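Acetyltransferase, GNAT family (Streptococcus agalactiae 2603V/R, PDB 2Q7B) probably acts as a GNAT-family N-acetyltransferase, moving an acetyl group from acetyl-CoA to an amino group of its substrate. Local coordinates at residues A[22-26]-A[67-73]. Numbering follows the deposited sequence.
Sequences IKEYE and QNRKGQF
Tyr25 is held through both of its backbone polar groups by 67-73. Tyr25 N donates to Phe73 O (2.8 Å), a bond that continues the antiparallel ladder one step beyond strand 20-24. On its other side, Tyr25 O accepts from Gln67 NE2 (2.9 Å). That bond is almost straight, at 178°, and lies in the plane of the Gln67 amide. The pairing is thus carried past the end of strand 20-24 by a side chain standing in for a backbone donor. A weaker contact, Glu24 CA to Phe73 O at 3.5 Å, shares the same acceptor. Beside it the Glu24 carboxylate stacks over the Gln72 amide, their planes only 13° apart, with Glu24 CG 3.6 Å from Gln72 CD.

A second shell fixes the Gln67 amide: Gln67 NE2 also donates to Gln72 OE1 (2.8 Å), in the carbonyl plane. The Gln72 side chain, bent at chi2 (48°), curls back to let Gln72 OE1 accept from Phe73 N (2.9 Å) as well. Two donors on OE1 settle which way round the Gln72 amide lies, leaving NE2 on the side of the Glu24 carboxylate. Tyr25 CB meets the Phe73 ring obliquely at CD1 (4.1 Å).

The contact closes one end of the pairing, where 20-24, outermost in this chain's sheet, finishes and 72-78 begins: Tyr25 and Phe73 both pack on Ile62 of helix 62-67, whereas Gln72 touches Phe125 of helix 114-128.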
loop_
_atom_site.group_PDB
_atom_site.type_symbol
_atom_site.label_atom_id
_atom_site.label_comp_id
_atom_site.label_asym_id
_atom_site.label_seq_id
_atom_site.Cartn_x
_atom_site.Cartn_y
_atom_site.Cartn_z
ATOM N N ILE A 22 -12.944 -17.543 2.164
ATOM C CA ILE A 22 -13.256 -16.141 2.371
ATOM C C ILE A 22 -13.357 -15.979 3.862
ATOM O O ILE A 22 -14.023 -16.764 4.521
ATOM C CB ILE A 22 -14.595 -15.729 1.739
ATOM C CG1 ILE A 22 -14.475 -15.754 0.210
ATOM C CG2 ILE A 22 -15.026 -14.336 2.241
ATOM C CD1 ILE A 22 -15.806 -15.676 -0.495
ATOM N N LYS A 23 -12.689 -14.974 4.412
ATOM C CA LYS A 23 -12.783 -14.746 5.836
ATOM C C LYS A 23 -12.665 -13.301 6.234
ATOM O O LYS A 23 -12.246 -12.470 5.453
ATOM C CB LYS A 23 -11.786 -15.633 6.576
ATOM C CG LYS A 23 -10.320 -15.399 6.351
ATOM C CD LYS A 23 -9.582 -16.572 7.019
ATOM C CE LYS A 23 -8.123 -16.287 7.327
ATOM N NZ LYS A 23 -7.461 -17.490 7.924
ATOM N N GLU A 24 -13.087 -13.008 7.463
ATOM C CA GLU A 24 -13.021 -11.659 7.998
ATOM C C GLU A 24 -11.562 -11.253 8.136
ATOM O O GLU A 24 -10.728 -12.072 8.516
ATOM C CB GLU A 24 -13.740 -11.585 9.345
ATOM C CG GLU A 24 -15.245 -11.770 9.204
ATOM C CD GLU A 24 -15.964 -11.989 10.523
ATOM O OE1 GLU A 24 -15.373 -11.735 11.603
ATOM O OE2 GLU A 24 -17.140 -12.419 10.460
ATOM N N TYR A 25 -11.252 -10.005 7.797
ATOM C CA TYR A 25 -9.883 -9.511 7.892
ATOM C C TYR A 25 -9.380 -9.542 9.357
ATOM O O TYR A 25 -10.149 -9.335 10.289
ATOM C CB TYR A 25 -9.759 -8.090 7.296
ATOM C CG TYR A 25 -8.352 -7.532 7.404
ATOM C CD1 TYR A 25 -7.396 -7.806 6.426
ATOM C CD2 TYR A 25 -7.962 -6.766 8.506
ATOM C CE1 TYR A 25 -6.085 -7.339 6.537
ATOM C CE2 TYR A 25 -6.650 -6.274 8.613
ATOM C CZ TYR A 25 -5.716 -6.580 7.621
ATOM O OH TYR A 25 -4.407 -6.128 7.723
ATOM N N GLU A 26 -8.107 -9.879 9.537
ATOM C CA GLU A 26 -7.420 -9.826 10.829
ATOM C C GLU A 26 -6.065 -9.191 10.543
ATOM O O GLU A 26 -5.464 -9.465 9.502
ATOM C CB GLU A 26 -7.155 -11.199 11.413
ATOM C CG GLU A 26 -8.351 -12.103 11.592
ATOM C CD GLU A 26 -7.950 -13.446 12.189
ATOM O OE1 GLU A 26 -7.277 -13.445 13.246
ATOM O OE2 GLU A 26 -8.305 -14.485 11.594
ATOM N N GLN A 67 -14.680 -2.792 11.230
ATOM C CA GLN A 67 -15.056 -3.821 12.189
ATOM C C GLN A 67 -15.554 -3.351 13.547
ATOM O O GLN A 67 -16.471 -3.947 14.083
ATOM C CB GLN A 67 -13.914 -4.834 12.316
ATOM C CG GLN A 67 -13.630 -5.538 10.984
ATOM C CD GLN A 67 -12.391 -6.408 11.021
ATOM O OE1 GLN A 67 -11.389 -6.050 11.647
ATOM N NE2 GLN A 67 -12.442 -7.543 10.327
ATOM N N ASN A 68 -14.968 -2.287 14.086
ATOM C CA ASN A 68 -15.388 -1.748 15.369
ATOM C C ASN A 68 -16.620 -0.858 15.267
ATOM O O ASN A 68 -17.146 -0.441 16.287
ATOM C CB ASN A 68 -14.240 -0.987 16.045
ATOM C CG ASN A 68 -13.099 -1.908 16.478
ATOM O OD1 ASN A 68 -13.241 -3.137 16.513
ATOM N ND2 ASN A 68 -11.967 -1.310 16.825
ATOM N N ARG A 69 -17.081 -0.575 14.051
ATOM C CA ARG A 69 -18.254 0.266 13.855
ATOM C C ARG A 69 -19.384 -0.479 13.158
ATOM O O ARG A 69 -20.038 0.077 12.297
ATOM C CB ARG A 69 -17.862 1.519 13.066
ATOM C CG ARG A 69 -16.765 2.343 13.743
ATOM C CD ARG A 69 -16.662 3.722 13.110
ATOM N NE ARG A 69 -16.263 3.661 11.703
ATOM C CZ ARG A 69 -16.337 4.680 10.838
ATOM N NH1 ARG A 69 -16.799 5.869 11.213
ATOM N NH2 ARG A 69 -15.948 4.519 9.572
ATOM N N LYS A 70 -19.599 -1.740 13.541
ATOM C CA LYS A 70 -20.687 -2.589 13.025
ATOM C C LYS A 70 -20.643 -2.867 11.514
ATOM O O LYS A 70 -21.658 -3.217 10.889
ATOM C CB LYS A 70 -22.045 -2.022 13.445
ATOM C CG LYS A 70 -22.207 -1.941 14.950
ATOM C CD LYS A 70 -23.490 -1.227 15.324
ATOM C CE LYS A 70 -23.586 -1.021 16.812
ATOM N NZ LYS A 70 -24.681 -0.053 17.149
ATOM N N GLY A 71 -19.453 -2.725 10.939
ATOM C CA GLY A 71 -19.242 -3.021 9.547
ATOM C C GLY A 71 -18.377 -4.268 9.516
ATOM O O GLY A 71 -18.198 -4.944 10.523
ATOM N N GLN A 72 -17.823 -4.568 8.360
ATOM C CA GLN A 72 -17.003 -5.740 8.242
ATOM C C GLN A 72 -16.161 -5.616 6.980
ATOM O O GLN A 72 -16.431 -4.773 6.114
ATOM C CB GLN A 72 -17.896 -6.998 8.301
ATOM C CG GLN A 72 -17.171 -8.315 8.472
ATOM C CD GLN A 72 -16.151 -8.276 9.575
ATOM O OE1 GLN A 72 -14.970 -8.026 9.321
ATOM N NE2 GLN A 72 -16.594 -8.458 10.798
ATOM N N PHE A 73 -15.084 -6.391 6.931
ATOM C CA PHE A 73 -14.168 -6.404 5.807
ATOM C C PHE A 73 -13.759 -7.854 5.598
ATOM O O PHE A 73 -13.260 -8.489 6.517
ATOM C CB PHE A 73 -12.942 -5.522 6.073
ATOM C CG PHE A 73 -12.174 -5.144 4.821
ATOM C CD1 PHE A 73 -11.432 -6.087 4.119
ATOM C CD2 PHE A 73 -12.183 -3.839 4.353
ATOM C CE1 PHE A 73 -10.740 -5.730 2.959
ATOM C CE2 PHE A 73 -11.495 -3.481 3.221
ATOM C CZ PHE A 73 -10.781 -4.436 2.509
#